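Local coordinates for PUM-HD domain-containing protein (Caenorhabditis elegans, PDB 7CGF), which binds single RNA strands through its Pumilio homology domain, the part present here, and probably recognises 3' untranslated regions of messenger RNAs, at residues R148-Q153 with V175-E180; N183-M188 with K211-Q216; K125-I130 with V159-E164. The protein carries 2 engineered substitutions. All blocks are in the same frame, centred on the assembly; numbering follows the deposited sequence.

Contact 1 of 3, residues R148-Q153 with V175-E180. With nucleotides of chain B.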
# COMPACT_ATOMS: atom_id res chain seq x y z
N ARG A 148 9.81 -6.36 -12.82
CA ARG A 148 8.61 -5.98 -13.56
C ARG A 148 7.37 -6.13 -12.69
O ARG A 148 6.43 -5.33 -12.79
CB ARG A 148 8.51 -6.84 -14.83
CG ARG A 148 7.40 -6.42 -15.79
CD ARG A 148 7.48 -7.15 -17.13
NE ARG A 148 7.74 -8.59 -16.97
CZ ARG A 148 6.81 -9.54 -17.09
NH1 ARG A 148 5.57 -9.22 -17.39
NH2 ARG A 148 7.14 -10.81 -16.91
N CYS A 149 7.38 -7.12 -11.81
CA CYS A 149 6.26 -7.34 -10.91
C CYS A 149 6.00 -6.11 -10.04
O CYS A 149 4.85 -5.72 -9.82
CB CYS A 149 6.56 -8.57 -10.05
SG CYS A 149 5.15 -9.56 -9.60
N MET A 150 7.07 -5.47 -9.55
CA MET A 150 6.92 -4.37 -8.61
C MET A 150 6.23 -3.16 -9.22
O MET A 150 5.57 -2.40 -8.50
CB MET A 150 8.30 -3.99 -8.06
CG MET A 150 8.90 -5.10 -7.24
SD MET A 150 10.63 -4.70 -6.87
CE MET A 150 10.34 -3.03 -6.49
N LYS A 151 6.36 -2.96 -10.52
CA LYS A 151 5.76 -1.81 -11.19
C LYS A 151 4.45 -2.15 -11.87
O LYS A 151 3.92 -1.33 -12.62
CB LYS A 151 6.73 -1.24 -12.23
CG LYS A 151 8.00 -0.72 -11.62
CD LYS A 151 8.94 -0.24 -12.69
CE LYS A 151 8.50 1.10 -13.25
NZ LYS A 151 9.59 1.68 -14.09
N ASP A 152 3.95 -3.37 -11.68
CA ASP A 152 2.75 -3.81 -12.36
C ASP A 152 1.54 -3.59 -11.46
O ASP A 152 1.61 -3.83 -10.25
CB ASP A 152 2.85 -5.29 -12.76
CG ASP A 152 1.65 -5.75 -13.54
OD1 ASP A 152 1.49 -5.33 -14.71
OD2 ASP A 152 0.83 -6.51 -12.97
N GLN A 153 0.43 -3.15 -12.08
CA GLN A 153 -0.81 -2.91 -11.34
C GLN A 153 -1.23 -4.13 -10.54
O GLN A 153 -1.72 -4.01 -9.42
CB GLN A 153 -1.93 -2.54 -12.33
CG GLN A 153 -3.27 -2.33 -11.70
CD GLN A 153 -4.30 -1.99 -12.78
OE1 GLN A 153 -4.24 -2.53 -13.88
NE2 GLN A 153 -5.21 -1.09 -12.48
N VAL A 175 14.13 -6.59 -1.41
CA VAL A 175 14.96 -5.45 -1.00
C VAL A 175 16.15 -5.30 -1.95
O VAL A 175 16.46 -4.19 -2.39
CB VAL A 175 15.40 -5.63 0.47
CG1 VAL A 175 16.35 -4.52 0.89
CG2 VAL A 175 14.18 -5.65 1.40
N ASP A 176 16.81 -6.41 -2.29
CA ASP A 176 17.95 -6.34 -3.21
C ASP A 176 17.53 -5.92 -4.61
O ASP A 176 18.37 -5.45 -5.39
CB ASP A 176 18.68 -7.69 -3.29
CG ASP A 176 19.35 -8.09 -1.96
OD1 ASP A 176 19.51 -7.23 -1.08
OD2 ASP A 176 19.73 -9.28 -1.83
N THR A 177 16.26 -6.13 -4.97
CA THR A 177 15.76 -5.60 -6.24
C THR A 177 15.58 -4.09 -6.16
O THR A 177 15.97 -3.37 -7.08
CB THR A 177 14.45 -6.28 -6.62
OG1 THR A 177 14.65 -7.68 -6.69
CG2 THR A 177 13.99 -5.79 -8.02
N LEU A 178 15.02 -3.58 -5.05
CA LEU A 178 15.01 -2.13 -4.82
C LEU A 178 16.40 -1.53 -4.91
O LEU A 178 16.54 -0.38 -5.34
CB LEU A 178 14.40 -1.80 -3.45
CG LEU A 178 12.89 -2.08 -3.36
CD1 LEU A 178 12.39 -1.78 -1.95
CD2 LEU A 178 12.18 -1.19 -4.36
N LEU A 179 17.41 -2.28 -4.49
CA LEU A 179 18.79 -1.81 -4.49
C LEU A 179 19.59 -2.31 -5.70
O LEU A 179 20.82 -2.20 -5.70
CB LEU A 179 19.49 -2.26 -3.20
CG LEU A 179 18.91 -1.66 -1.91
CD1 LEU A 179 19.41 -2.43 -0.69
CD2 LEU A 179 19.25 -0.19 -1.84
N GLU A 180 18.93 -2.81 -6.74
CA GLU A 180 19.70 -3.50 -7.77
C GLU A 180 20.57 -2.55 -8.59
O GLU A 180 21.66 -2.94 -9.01
CB GLU A 180 18.76 -4.33 -8.67
CG GLU A 180 17.98 -3.53 -9.68
CD GLU A 180 16.90 -4.36 -10.39
OE1 GLU A 180 16.85 -5.58 -10.19
OE2 GLU A 180 16.11 -3.77 -11.14
P A B 6 -5.67 0.83 -9.27
OP1 A B 6 -5.43 0.78 -10.73
OP2 A B 6 -6.84 1.50 -8.68
O5' A B 6 -5.71 -0.68 -8.75
C5' A B 6 -6.94 -1.37 -8.64
C4' A B 6 -6.98 -2.61 -9.50
O4' A B 6 -5.85 -3.46 -9.20
C3' A B 6 -8.20 -3.49 -9.29
O3' A B 6 -9.27 -3.05 -10.09
C2' A B 6 -7.71 -4.89 -9.66
O2' A B 6 -7.82 -5.10 -11.06
C1' A B 6 -6.22 -4.82 -9.28
N9 A B 6 -5.89 -5.46 -7.99
C8 A B 6 -5.03 -6.53 -7.82
N7 A B 6 -4.90 -6.91 -6.56
C5 A B 6 -5.74 -6.05 -5.87
C6 A B 6 -6.07 -5.92 -4.50
N6 A B 6 -5.55 -6.70 -3.54
N1 A B 6 -6.95 -4.97 -4.12
C2 A B 6 -7.48 -4.18 -5.07
N3 A B 6 -7.25 -4.19 -6.38
C4 A B 6 -6.36 -5.15 -6.73
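Gln153 NE2 donates to phosphate oxygen OP1 of A6 of chain B at 2.6 Å, with an N-H...O angle of 144°, which makes this a short but bent bond. The amide gets there because CG stands anti to the backbone N (chi1 177°) and the chain beyond it is extended, carrying the nitrogen to the phosphate while CG runs past the ribose, 3.8 Å from O4'. This is a backbone contact of the RNA rather than a reading of the adenine. Just before it, Asp152 OD2 accepts from the N atoms of both Asn154 and Gly155, which caps the start of the following helix and would steady the turn that carries Gln153.

Between the two segments the contact is apolar and rests on Met150. Its SD lies 3.7 Å from Thr177 CG2, the two side chains sliding past each other in opposite directions. A bend at chi3 (43°) then turns CE onto Leu178 CD2 at 3.4 Å, closer than normal van der Waals contact. Thr177 presents its methyl here, while OG1 bonds back to Phe173 O in its own helix.

Met150 and Leu178 both also touch Met188 of helix 184-189, and both reach helix 194-204, at Val197 and at Val198 with Cys201 respectively. Helices 146-150 and 172-178 are thus packed together against two later helices of the repeat array.

Contact 2 of 3, residues N183-M188 with K211-Q216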
# COMPACT_ATOMS: atom_id res chain seq x y z
N ASN A 183 19.48 3.90 -9.64
CA ASN A 183 18.25 4.67 -9.79
C ASN A 183 16.99 3.88 -9.46
O ASN A 183 15.89 4.42 -9.62
CB ASN A 183 18.13 5.20 -11.22
CG ASN A 183 18.01 4.09 -12.25
OD1 ASN A 183 18.53 2.98 -12.06
ND2 ASN A 183 17.33 4.38 -13.35
N THR A 184 17.10 2.63 -9.03
CA THR A 184 15.91 1.80 -8.89
C THR A 184 14.95 2.34 -7.83
O THR A 184 13.74 2.36 -8.04
CB THR A 184 16.32 0.36 -8.55
OG1 THR A 184 17.28 -0.07 -9.51
CG2 THR A 184 15.11 -0.58 -8.63
N ILE A 185 15.47 2.78 -6.68
CA ILE A 185 14.57 3.28 -5.64
C ILE A 185 13.87 4.55 -6.10
O ILE A 185 12.67 4.74 -5.84
CB ILE A 185 15.33 3.48 -4.32
CG1 ILE A 185 15.30 2.20 -3.52
CG2 ILE A 185 14.75 4.65 -3.52
CD1 ILE A 185 13.94 1.88 -2.96
N TYR A 186 14.57 5.41 -6.83
CA TYR A 186 13.91 6.58 -7.39
C TYR A 186 12.81 6.16 -8.36
O TYR A 186 11.66 6.63 -8.25
CB TYR A 186 14.92 7.49 -8.11
CG TYR A 186 14.21 8.62 -8.82
CD1 TYR A 186 13.82 9.75 -8.12
CD2 TYR A 186 13.88 8.52 -10.16
CE1 TYR A 186 13.13 10.77 -8.76
CE2 TYR A 186 13.18 9.52 -10.80
CZ TYR A 186 12.82 10.64 -10.09
OH TYR A 186 12.14 11.64 -10.74
N GLU A 187 13.15 5.27 -9.30
CA GLU A 187 12.20 4.79 -10.31
C GLU A 187 10.96 4.21 -9.65
O GLU A 187 9.83 4.47 -10.09
CB GLU A 187 12.89 3.74 -11.20
CG GLU A 187 11.96 2.83 -12.02
CD GLU A 187 12.59 1.51 -12.58
OE1 GLU A 187 11.92 0.84 -13.40
OE2 GLU A 187 13.72 1.12 -12.21
N MET A 188 11.15 3.44 -8.58
CA MET A 188 10.00 2.83 -7.91
C MET A 188 9.21 3.86 -7.13
O MET A 188 7.97 3.83 -7.10
CB MET A 188 10.46 1.70 -6.98
CG MET A 188 11.09 0.50 -7.68
SD MET A 188 9.87 -0.33 -8.71
CE MET A 188 10.94 -1.52 -9.56
N LYS A 211 17.67 0.37 6.11
CA LYS A 211 18.71 1.40 6.11
C LYS A 211 19.23 1.74 4.72
O LYS A 211 19.22 2.92 4.35
CB LYS A 211 19.85 0.98 7.05
CG LYS A 211 20.86 2.10 7.25
CD LYS A 211 21.98 1.72 8.23
CE LYS A 211 22.86 2.94 8.52
NZ LYS A 211 23.97 2.66 9.49
N PRO A 212 19.67 0.78 3.89
CA PRO A 212 20.11 1.16 2.55
C PRO A 212 18.99 1.66 1.65
O PRO A 212 19.25 2.45 0.74
CB PRO A 212 20.74 -0.13 2.00
CG PRO A 212 20.12 -1.23 2.81
CD PRO A 212 19.85 -0.66 4.16
N VAL A 213 17.76 1.18 1.84
CA VAL A 213 16.63 1.70 1.06
C VAL A 213 16.43 3.18 1.37
O VAL A 213 16.33 4.02 0.47
CB VAL A 213 15.36 0.88 1.35
CG1 VAL A 213 14.12 1.54 0.74
CG2 VAL A 213 15.52 -0.55 0.83
N ILE A 214 16.39 3.51 2.66
CA ILE A 214 16.26 4.90 3.07
C ILE A 214 17.44 5.72 2.57
O ILE A 214 17.29 6.88 2.17
CB ILE A 214 16.09 4.97 4.59
CG1 ILE A 214 14.71 4.39 4.95
CG2 ILE A 214 16.23 6.42 5.11
CD1 ILE A 214 14.53 4.05 6.44
N GLY A 215 18.63 5.12 2.56
CA GLY A 215 19.80 5.85 2.09
C GLY A 215 19.68 6.26 0.63
O GLY A 215 20.10 7.36 0.25
N GLN A 216 19.09 5.40 -0.20
CA GLN A 216 18.85 5.76 -1.60
C GLN A 216 17.84 6.89 -1.71
O GLN A 216 18.01 7.81 -2.51
CB GLN A 216 18.33 4.55 -2.40
CG GLN A 216 19.37 3.63 -3.05
CD GLN A 216 20.66 4.33 -3.44
OE1 GLN A 216 21.56 4.41 -2.63
NE2 GLN A 216 20.76 4.82 -4.68
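Ile185 and Gln216 bring helices 184-189 and 207-219 to their nearest backbone approach in this contact, CA to CA 6.4 Å, and the second helix is kinked where Pro212 has no N-H to bond to the preceding turn. At this point the interface is formed close to the main chain: Ile185 CB lies 3.7 Å from Gln216 CB, and Ile185 CG2 sits 3.8 Å from the same carbon, so the root of the isoleucine, rather than its tip, presses on the glutamine stem. The tip goes to a different partner. Ile185 CD1 meets Val213 CG1 at 3.7 Å, the two side chains crossing at about a right angle.

On Val213 it is the branch anti to the backbone N (chi1 170°) that takes this methyl. Gln216 contributes carbon alone to the pairing; its chain bends at chi2 (-29°), away from a staggered value, and its amide is held on both ends, NE2 by Ser182 O and OE1 by Lys219 NZ. The first bond ties it to the turn just before segment 183-188, beside the apolar patch.

Both segments fall in a Pumilio-family repeat of the RNA-binding domain. Around them Ile185 packs on Val198 of helix 194-204 and on Leu178 of helix 172-178, Val213 packs on Val175 of that same helix, and Gln216 touches Leu179 just beyond it.

Contact 3 of 3, residues K125-I130 with V159-E164. With nucleotides of chain B.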
# COMPACT_ATOMS: atom_id res chain seq x y z
N LYS A 125 -4.36 -14.40 -2.07
CA LYS A 125 -5.06 -15.22 -1.09
C LYS A 125 -4.13 -16.30 -0.53
O LYS A 125 -4.08 -16.52 0.68
CB LYS A 125 -6.30 -15.85 -1.73
CG LYS A 125 -7.09 -16.84 -0.84
CD LYS A 125 -7.51 -16.22 0.47
CE LYS A 125 -8.37 -14.98 0.27
NZ LYS A 125 -9.71 -15.35 -0.23
N ALA A 126 -3.38 -16.97 -1.41
CA ALA A 126 -2.45 -18.00 -0.96
C ALA A 126 -1.42 -17.43 0.02
O ALA A 126 -1.21 -17.96 1.12
CB ALA A 126 -1.77 -18.65 -2.17
N LEU A 127 -0.79 -16.30 -0.34
CA LEU A 127 0.20 -15.73 0.57
C LEU A 127 -0.42 -15.28 1.88
O LEU A 127 0.25 -15.30 2.93
CB LEU A 127 0.92 -14.55 -0.11
CG LEU A 127 1.80 -14.92 -1.28
CD1 LEU A 127 2.29 -13.65 -1.98
CD2 LEU A 127 3.00 -15.78 -0.83
N GLU A 128 -1.67 -14.84 1.85
CA GLU A 128 -2.36 -14.41 3.06
C GLU A 128 -2.57 -15.55 4.04
O GLU A 128 -2.60 -15.32 5.26
CB GLU A 128 -3.70 -13.79 2.68
CG GLU A 128 -4.65 -13.49 3.82
CD GLU A 128 -4.20 -12.34 4.68
OE1 GLU A 128 -3.34 -11.54 4.22
OE2 GLU A 128 -4.71 -12.23 5.82
N LYS A 129 -2.73 -16.77 3.55
CA LYS A 129 -3.23 -17.87 4.37
C LYS A 129 -2.21 -18.97 4.67
O LYS A 129 -2.22 -19.53 5.78
CB LYS A 129 -4.45 -18.51 3.71
CG LYS A 129 -5.63 -17.54 3.50
CD LYS A 129 -6.27 -17.14 4.80
CE LYS A 129 -7.52 -16.29 4.56
NZ LYS A 129 -8.22 -15.91 5.82
N ILE A 130 -1.35 -19.32 3.72
CA ILE A 130 -0.62 -20.58 3.81
C ILE A 130 0.63 -20.47 4.67
O ILE A 130 1.10 -19.38 5.00
CB ILE A 130 -0.26 -21.12 2.41
CG1 ILE A 130 0.82 -20.25 1.74
CG2 ILE A 130 -1.52 -21.27 1.56
CD1 ILE A 130 1.03 -20.54 0.25
N VAL A 159 3.46 -8.57 -4.57
CA VAL A 159 4.69 -8.23 -3.85
C VAL A 159 4.36 -7.60 -2.50
O VAL A 159 5.02 -7.89 -1.49
CB VAL A 159 5.57 -7.31 -4.71
CG1 VAL A 159 6.79 -6.77 -3.89
CG2 VAL A 159 6.06 -8.04 -5.92
N GLN A 160 3.37 -6.71 -2.46
CA GLN A 160 3.03 -6.10 -1.18
C GLN A 160 2.52 -7.15 -0.20
O GLN A 160 2.86 -7.11 0.99
CB GLN A 160 1.99 -5.01 -1.36
CG GLN A 160 2.57 -3.74 -1.98
CD GLN A 160 1.48 -2.76 -2.33
OE1 GLN A 160 0.88 -2.14 -1.44
NE2 GLN A 160 1.21 -2.61 -3.62
N LYS A 161 1.69 -8.09 -0.67
CA LYS A 161 1.22 -9.15 0.22
C LYS A 161 2.38 -9.97 0.75
O LYS A 161 2.40 -10.34 1.93
CB LYS A 161 0.22 -10.05 -0.51
CG LYS A 161 -0.46 -11.10 0.38
CD LYS A 161 -1.30 -10.44 1.47
CE LYS A 161 -2.71 -10.13 1.02
NZ LYS A 161 -3.53 -9.57 2.14
N ALA A 162 3.37 -10.26 -0.10
CA ALA A 162 4.54 -11.00 0.36
C ALA A 162 5.26 -10.25 1.48
O ALA A 162 5.65 -10.85 2.50
CB ALA A 162 5.50 -11.24 -0.80
N ILE A 163 5.47 -8.95 1.30
CA ILE A 163 6.16 -8.15 2.32
C ILE A 163 5.35 -8.12 3.61
O ILE A 163 5.92 -8.11 4.71
CB ILE A 163 6.44 -6.73 1.77
CG1 ILE A 163 7.45 -6.81 0.64
CG2 ILE A 163 6.95 -5.80 2.88
CD1 ILE A 163 7.46 -5.56 -0.26
N GLU A 164 4.02 -8.10 3.49
CA GLU A 164 3.16 -8.05 4.67
C GLU A 164 3.18 -9.36 5.46
O GLU A 164 3.13 -9.34 6.70
CB GLU A 164 1.74 -7.72 4.25
CG GLU A 164 1.55 -6.28 3.80
CD GLU A 164 0.25 -6.09 3.02
OE1 GLU A 164 -0.53 -7.07 2.88
OE2 GLU A 164 0.01 -4.95 2.56
P G B 5 -5.87 5.92 -6.69
OP1 G B 5 -6.62 5.76 -7.96
OP2 G B 5 -6.62 6.09 -5.41
O5' G B 5 -4.91 4.66 -6.49
C5' G B 5 -3.90 4.35 -7.44
C4' G B 5 -3.28 3.00 -7.16
O4' G B 5 -2.84 2.92 -5.79
C3' G B 5 -4.20 1.80 -7.32
O3' G B 5 -4.29 1.40 -8.67
C2' G B 5 -3.56 0.75 -6.43
O2' G B 5 -2.48 0.10 -7.09
C1' G B 5 -2.98 1.60 -5.30
N9 G B 5 -3.85 1.64 -4.11
C8 G B 5 -4.98 2.40 -3.93
N7 G B 5 -5.53 2.22 -2.75
C5 G B 5 -4.70 1.29 -2.14
C6 G B 5 -4.77 0.71 -0.85
O6 G B 5 -5.61 0.90 0.04
N1 G B 5 -3.72 -0.17 -0.63
C2 G B 5 -2.72 -0.47 -1.52
N2 G B 5 -1.81 -1.36 -1.08
N3 G B 5 -2.63 0.06 -2.74
C4 G B 5 -3.65 0.92 -2.96
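Leu127 against the stem of Lys161 makes the tightly packed part of this contact, and the charged ends of Glu128 and Lys161 the more open, polar part. Leu127 CB lies 3.7 Å from Lys161 CG, so the lysine's stem belongs to the apolar layer although its amine does not. Ala162 backs this pair, with Leu127 CD1 4.0 Å from its N and 4.2 Å from its CB. The short helical segments run side by side, their axes 9.2 Å apart and their N-to-C directions only 2° from parallel, as in Pumilio domains, where equivalent helices of successive repeats stack side by side in a superhelix and the row they form faces the RNA. Gln160 bears this out, for its OE1 accepts from N2 of guanosine G5 of chain B at 2.8 Å, and from Arg200 NH1 of helix 194-204, while NE2 bonds to Cys156 O.

On the salt-bridge side Glu128, Lys161 and Glu164 are partly exposed. With CG anti to the backbone N (chi1 -173°) and bends at chi2 and chi3, Lys161 doubles across to Glu128, where NZ forms a hydrogen-bonded salt bridge with OE1 at 2.9 Å, from above the carboxylate, 45° out of its plane. Glu164 is a second, looser mate for the amine, its OE1 in a long salt bridge. Replacing Lys161 by an alanine would probably leave two carboxylates, Glu128 and Glu164, without the positive charge between them and uncover Leu127 CB. Glu128 OE2 has in addition a weak, long ion pair with Lys165.

How the contacts relate
Along the chain contact 3 opens first, on helix 119-129, then contact 1, and contact 2 (helices 184-189 and 207-219) opens only after contact 1 has closed. Contacts 1 and 3 interleave: helix 155-165, used by contact 3, lies between helices 146-150 and 172-178 of contact 1. Centres of contacts 1 and 2 are 11 Å apart, and they touch through a salt bridge, Lys151 NZ to Glu187 OE1 at 2.6 Å. Contacts 1 and 3, 16 Å apart by centres, meet where Val159 packs on Cys149 and Met150. Contacts 2 and 3 do not touch, their centres lying 23 Å apart. Contact 1 thus joins the other two along the helical array of the Pumilio homology domain.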